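3-keto-5-aminohexanoate cleavage protein (Archaeoglobus fulgidus, PDB 3LOT) probably cleaves 3-keto-5-aminohexanoate, acting as a zinc-dependent TIM-barrel enzyme of the beta-keto acid cleavage family. Local coordinates at residues 111-115 against 160-164; 181-185 against 222-227. All blocks are in the same frame, centred on the assembly; numbering follows the deposited sequence.

Contact 1. Residues 111-115 against 160-164; sequences IATFN and LSRIF
A beta-alpha-beta unit of the barrel brings Phe-114 and Ala-112, on strand 111-115, against Leu-160, Ser-161 and Phe-164 of the helix that leads on to parallel strand 170-175. Helix and strand segments run nearly antiparallel (170°), with axes 10.5 Å apart. Leu-160 and Phe-114 reach toward each other from helix and strand: CD2 of Leu-160 sits over the centre of the Phe-114 ring, 3.4 Å from its centroid, a CH-pi contact. With CG of Phe-114 anti to the backbone N (chi1 -163°), the ring extends across to the helix, where Ser-161 N lies at its edge, 3.5 Å from CZ of Phe-114. The same ring turns its CD2 edge onto the face of Phe-164, a T-shaped pair with centroids 5.0 Å apart and planes at 70°. Phe-164 in turn meets the strand backbone with its own edge, CE2 lying 3.4 Å from Ala-112 O, while CB of Ala-112 packs 3.8 Å from the same CE2. On the barrel-interior side of the strand, Thr-113 lies near the zinc ligand His-50, and its OG1 hydrogen-bonds an unidentified ligand. Such apolar, aromatic packing is characteristic of the interface between strand barrel and surrounding helices in a TIM barrel.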
loop_
_atom_site.group_PDB
_atom_site.type_symbol
_atom_site.label_atom_id
_atom_site.label_comp_id
_atom_site.label_asym_id
_atom_site.label_seq_id
_atom_site.Cartn_x
_atom_site.Cartn_y
_atom_site.Cartn_z
ATOM N N ILE D 111 30.791 3.716 13.354
ATOM C CA ILE D 111 29.345 3.821 13.206
ATOM C C ILE D 111 28.755 3.559 14.605
ATOM O O ILE D 111 29.341 2.814 15.426
ATOM C CB ILE D 111 28.857 2.833 12.094
ATOM C CG1 ILE D 111 27.343 2.924 11.855
ATOM C CG2 ILE D 111 29.291 1.348 12.405
ATOM C CD1 ILE D 111 26.947 2.432 10.516
ATOM N N ALA D 112 27.656 4.224 14.915
ATOM C CA ALA D 112 26.957 4.011 16.175
ATOM C C ALA D 112 25.461 4.269 16.003
ATOM O O ALA D 112 25.054 4.950 15.059
ATOM C CB ALA D 112 27.505 4.851 17.266
ATOM N N THR D 113 24.642 3.701 16.881
ATOM C CA THR D 113 23.216 3.799 16.638
ATOM C C THR D 113 22.726 5.170 17.114
ATOM O O THR D 113 23.326 5.772 17.995
ATOM C CB THR D 113 22.405 2.607 17.215
ATOM O OG1 THR D 113 22.507 2.530 18.629
ATOM C CG2 THR D 113 22.918 1.333 16.632
ATOM N N PHE D 114 21.633 5.621 16.499
ATOM C CA PHE D 114 21.111 6.978 16.576
ATOM C C PHE D 114 19.593 6.812 16.456
ATOM O O PHE D 114 19.076 6.821 15.353
ATOM C CB PHE D 114 21.656 7.770 15.367
ATOM C CG PHE D 114 21.564 9.263 15.484
ATOM C CD1 PHE D 114 20.348 9.890 15.499
ATOM C CD2 PHE D 114 22.713 10.020 15.522
ATOM C CE1 PHE D 114 20.268 11.269 15.549
ATOM C CE2 PHE D 114 22.675 11.405 15.560
ATOM C CZ PHE D 114 21.445 12.063 15.569
ATOM N N ASN D 115 18.930 6.625 17.601
ATOM C CA ASN D 115 17.469 6.442 17.717
ATOM C C ASN D 115 16.609 7.706 17.455
ATOM O O ASN D 115 16.859 8.788 18.020
ATOM C CB ASN D 115 17.208 5.898 19.073
ATOM C CG ASN D 115 17.885 4.563 19.257
ATOM O OD1 ASN D 115 17.355 3.532 18.799
ATOM N ND2 ASN D 115 19.079 4.560 19.907
ATOM N N LEU D 160 23.094 15.280 19.262
ATOM C CA LEU D 160 23.638 13.992 18.831
ATOM C C LEU D 160 24.212 14.069 17.411
ATOM O O LEU D 160 25.307 13.553 17.171
ATOM C CB LEU D 160 22.600 12.877 18.937
ATOM C CG LEU D 160 23.101 11.434 19.026
ATOM C CD1 LEU D 160 23.829 11.234 20.323
ATOM C CD2 LEU D 160 21.954 10.416 18.884
ATOM N N SER D 161 23.522 14.753 16.494
ATOM C CA SER D 161 24.016 14.891 15.144
ATOM C C SER D 161 25.379 15.579 15.178
ATOM O O SER D 161 26.294 15.167 14.468
ATOM C CB SER D 161 23.023 15.636 14.255
ATOM O OG SER D 161 23.118 17.057 14.413
ATOM N N ARG D 162 25.542 16.584 16.044
ATOM C CA ARG D 162 26.804 17.269 16.163
ATOM C C ARG D 162 27.916 16.445 16.772
ATOM O O ARG D 162 29.040 16.476 16.288
ATOM C CB ARG D 162 26.652 18.528 16.990
ATOM C CG ARG D 162 25.927 19.642 16.244
ATOM C CD ARG D 162 25.994 20.964 17.053
ATOM N NE ARG D 162 24.965 21.000 18.106
ATOM C CZ ARG D 162 23.664 21.260 17.902
ATOM N NH1 ARG D 162 23.201 21.520 16.671
ATOM N NH2 ARG D 162 22.813 21.246 18.940
ATOM N N ILE D 163 27.590 15.704 17.820
ATOM C CA ILE D 163 28.524 14.795 18.446
ATOM C C ILE D 163 29.078 13.761 17.446
ATOM O O ILE D 163 30.296 13.484 17.421
ATOM C CB ILE D 163 27.886 14.095 19.673
ATOM C CG1 ILE D 163 27.735 15.077 20.823
ATOM C CG2 ILE D 163 28.756 12.929 20.120
ATOM C CD1 ILE D 163 26.684 14.676 21.851
ATOM N N PHE D 164 28.206 13.206 16.607
ATOM C CA PHE D 164 28.652 12.207 15.621
ATOM C C PHE D 164 29.588 12.843 14.615
ATOM O O PHE D 164 30.642 12.290 14.303
ATOM C CB PHE D 164 27.456 11.547 14.908
ATOM C CG PHE D 164 26.862 10.398 15.666
ATOM C CD1 PHE D 164 26.428 10.560 16.986
ATOM C CD2 PHE D 164 26.717 9.137 15.062
ATOM C CE1 PHE D 164 25.833 9.470 17.706
ATOM C CE2 PHE D 164 26.137 8.072 15.771
ATOM C CZ PHE D 164 25.705 8.251 17.095
#

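Contact 2. Residues 181-185 against 222-227; sequences IYNTA and TADRLI
Tyr-182 bridges helix 178-189 to Thr-222, Arg-225 and Leu-226 of helix 213-226. Its CB points away from that helix, but chi1 of -90° swings the ring back across the gap. From CG outward, one face of the ring rests on CD1 of Leu-226, which sits over the ring centre, 3.4 Å from the centroid, a CH-pi contact; the two side chains meet at about a right angle. CD1 of Tyr-182 comes closest to this methyl, at 3.5 Å, and CE1 also touches CD2 of Leu-226. Farther along, CE2 of Tyr-182 meets CG2 of Thr-222 at 4.0 Å, obliquely and on the same side of the ring as Leu-226. At the tip, OH accepts a hydrogen bond from NH2 of Arg-225 (3.0 Å, 149°) in the guanidinium plane. A water also bonds that OH and accepts from NH1, closing a small polar cycle. Arg-225 has two conformers, and these bonds are those of one of them. The hydroxyl also makes a weak hydrogen bond to Asp-215 of a second subunit. A phenylalanine here would probably keep the ring on Leu-226 but leave Arg-225 NH2 and the water without their shared oxygen. Away from the tyrosine, CB of Ala-185 packs 3.7 Å from CB of Leu-226, and CG2 of Ile-181 lies 3.8 Å from CA of Ala-223. The two helix segments run side by side at a crossing angle of -24°, and Ile-181, Thr-184 and Ile-227 carry the interface inward onto strand 197-203, the strand that separates these helices along the chain.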
loop_
_atom_site.group_PDB
_atom_site.type_symbol
_atom_site.label_atom_id
_atom_site.label_comp_id
_atom_site.label_asym_id
_atom_site.label_seq_id
_atom_site.Cartn_x
_atom_site.Cartn_y
_atom_site.Cartn_z
ATOM N N ILE D 181 10.515 7.906 10.666
ATOM C CA ILE D 181 11.043 8.183 9.323
ATOM C C ILE D 181 10.758 9.650 8.963
ATOM O O ILE D 181 11.602 10.358 8.423
ATOM C CB ILE D 181 10.471 7.242 8.278
ATOM C CG1 ILE D 181 10.682 5.762 8.732
ATOM C CG2 ILE D 181 11.087 7.571 6.923
ATOM C CD1 ILE D 181 10.387 4.685 7.645
ATOM N N TYR D 182 9.566 10.110 9.299
ATOM C CA TYR D 182 9.212 11.516 9.176
ATOM C C TYR D 182 10.187 12.374 9.959
ATOM O O TYR D 182 10.646 13.391 9.429
ATOM C CB TYR D 182 7.771 11.796 9.589
ATOM C CG TYR D 182 6.764 11.681 8.429
ATOM C CD1 TYR D 182 6.538 12.771 7.540
ATOM C CD2 TYR D 182 6.100 10.517 8.196
ATOM C CE1 TYR D 182 5.659 12.678 6.482
ATOM C CE2 TYR D 182 5.230 10.399 7.137
ATOM C CZ TYR D 182 4.979 11.488 6.297
ATOM O OH TYR D 182 4.067 11.370 5.271
ATOM N N ASN D 183 10.474 11.969 11.210
ATOM C CA ASN D 183 11.473 12.687 12.010
ATOM C C ASN D 183 12.838 12.713 11.270
ATOM O O ASN D 183 13.515 13.764 11.217
ATOM C CB ASN D 183 11.668 12.094 13.409
ATOM C CG ASN D 183 10.421 12.187 14.319
ATOM O OD1 ASN D 183 9.400 12.808 13.971
ATOM N ND2 ASN D 183 10.503 11.513 15.503
ATOM N N THR D 184 13.231 11.550 10.721
ATOM C CA THR D 184 14.478 11.432 9.972
ATOM C C THR D 184 14.561 12.390 8.767
ATOM O O THR D 184 15.587 13.088 8.583
ATOM C CB THR D 184 14.729 9.980 9.581
ATOM O OG1 THR D 184 14.781 9.189 10.784
ATOM C CG2 THR D 184 16.009 9.848 8.738
ATOM N N ALA D 185 13.477 12.450 7.986
ATOM C CA ALA D 185 13.377 13.372 6.852
ATOM C C ALA D 185 13.564 14.808 7.287
ATOM O O ALA D 185 14.296 15.564 6.667
ATOM C CB ALA D 185 12.050 13.242 6.140
ATOM N N THR D 222 7.938 4.788 2.766
ATOM C CA THR D 222 7.940 6.121 3.389
ATOM C C THR D 222 9.318 6.771 3.259
ATOM O O THR D 222 9.434 7.951 2.924
ATOM C CB THR D 222 7.480 6.068 4.872
ATOM O OG1 THR D 222 6.175 5.499 4.925
ATOM C CG2 THR D 222 7.476 7.464 5.517
ATOM N N ALA D 223 10.366 6.004 3.535
ATOM C CA ALA D 223 11.742 6.504 3.378
ATOM C C ALA D 223 12.038 6.907 1.915
ATOM O O ALA D 223 12.611 7.981 1.655
ATOM C CB ALA D 223 12.764 5.453 3.885
ATOM N N ASP D 224 11.645 6.069 0.964
ATOM C CA ASP D 224 11.809 6.414 -0.456
ATOM C C ASP D 224 11.165 7.764 -0.778
ATOM O O ASP D 224 11.787 8.635 -1.432
ATOM C CB ASP D 224 11.171 5.357 -1.364
ATOM C CG ASP D 224 11.948 4.055 -1.460
ATOM O OD1 ASP D 224 13.109 3.966 -0.992
ATOM O OD2 ASP D 224 11.377 3.084 -2.057
ATOM N N ARG D 225 9.941 7.969 -0.309
ATOM C CA ARG D 225 9.177 9.116 -0.730
ATOM C C ARG D 225 9.563 10.398 0.007
ATOM O O ARG D 225 9.434 11.471 -0.547
ATOM C CB ARG D 225 7.698 8.849 -0.523
ATOM C CG ARG D 225 6.799 9.876 -1.130
ATOM C CD ARG D 225 5.346 9.496 -0.863
ATOM N NE ARG D 225 5.082 9.299 0.563
ATOM C CZ ARG D 225 4.776 10.295 1.426
ATOM N NH1 ARG D 225 4.727 11.576 1.027
ATOM N NH2 ARG D 225 4.544 10.012 2.691
ATOM N N LEU D 226 9.957 10.292 1.272
ATOM C CA LEU D 226 10.418 11.487 2.051
ATOM C C LEU D 226 11.873 11.836 1.824
ATOM O O LEU D 226 12.209 13.007 1.805
ATOM C CB LEU D 226 10.183 11.304 3.538
ATOM C CG LEU D 226 8.743 11.017 3.938
ATOM C CD1 LEU D 226 8.672 10.946 5.483
ATOM C CD2 LEU D 226 7.784 12.125 3.427
ATOM N N ILE D 227 12.723 10.826 1.659
ATOM C CA ILE D 227 14.193 10.981 1.711
ATOM C C ILE D 227 14.784 10.891 0.315
ATOM O O ILE D 227 15.592 11.732 -0.066
ATOM C CB ILE D 227 14.828 9.962 2.702
ATOM C CG1 ILE D 227 14.399 10.340 4.141
ATOM C CG2 ILE D 227 16.343 9.869 2.512
ATOM C CD1 ILE D 227 14.501 9.212 5.165
HETATM O O HOH W 1 4.236 13.657 3.417
#

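Both contacts are buried but occupy different layers of the barrel. Contact 1 joins a strand to the helix over it, its centre about 13 Å from that of the chain, with the zinc site close by on the strand's other side; contact 2 joins two neighbouring helices, about 19 Å out, away from the metal. Their centres are about 18 Å apart and they do not touch, yet strand 170-175 lies between them: Leu-173 meets Phe-114 of contact 1 and Thr-184 of contact 2. Contact 1 is apolar and aromatic, with ring edges set against backbone atoms. Contact 2 adds a tyrosine-arginine hydrogen bond and a bridging water at its partly exposed edge, where other subunits approach.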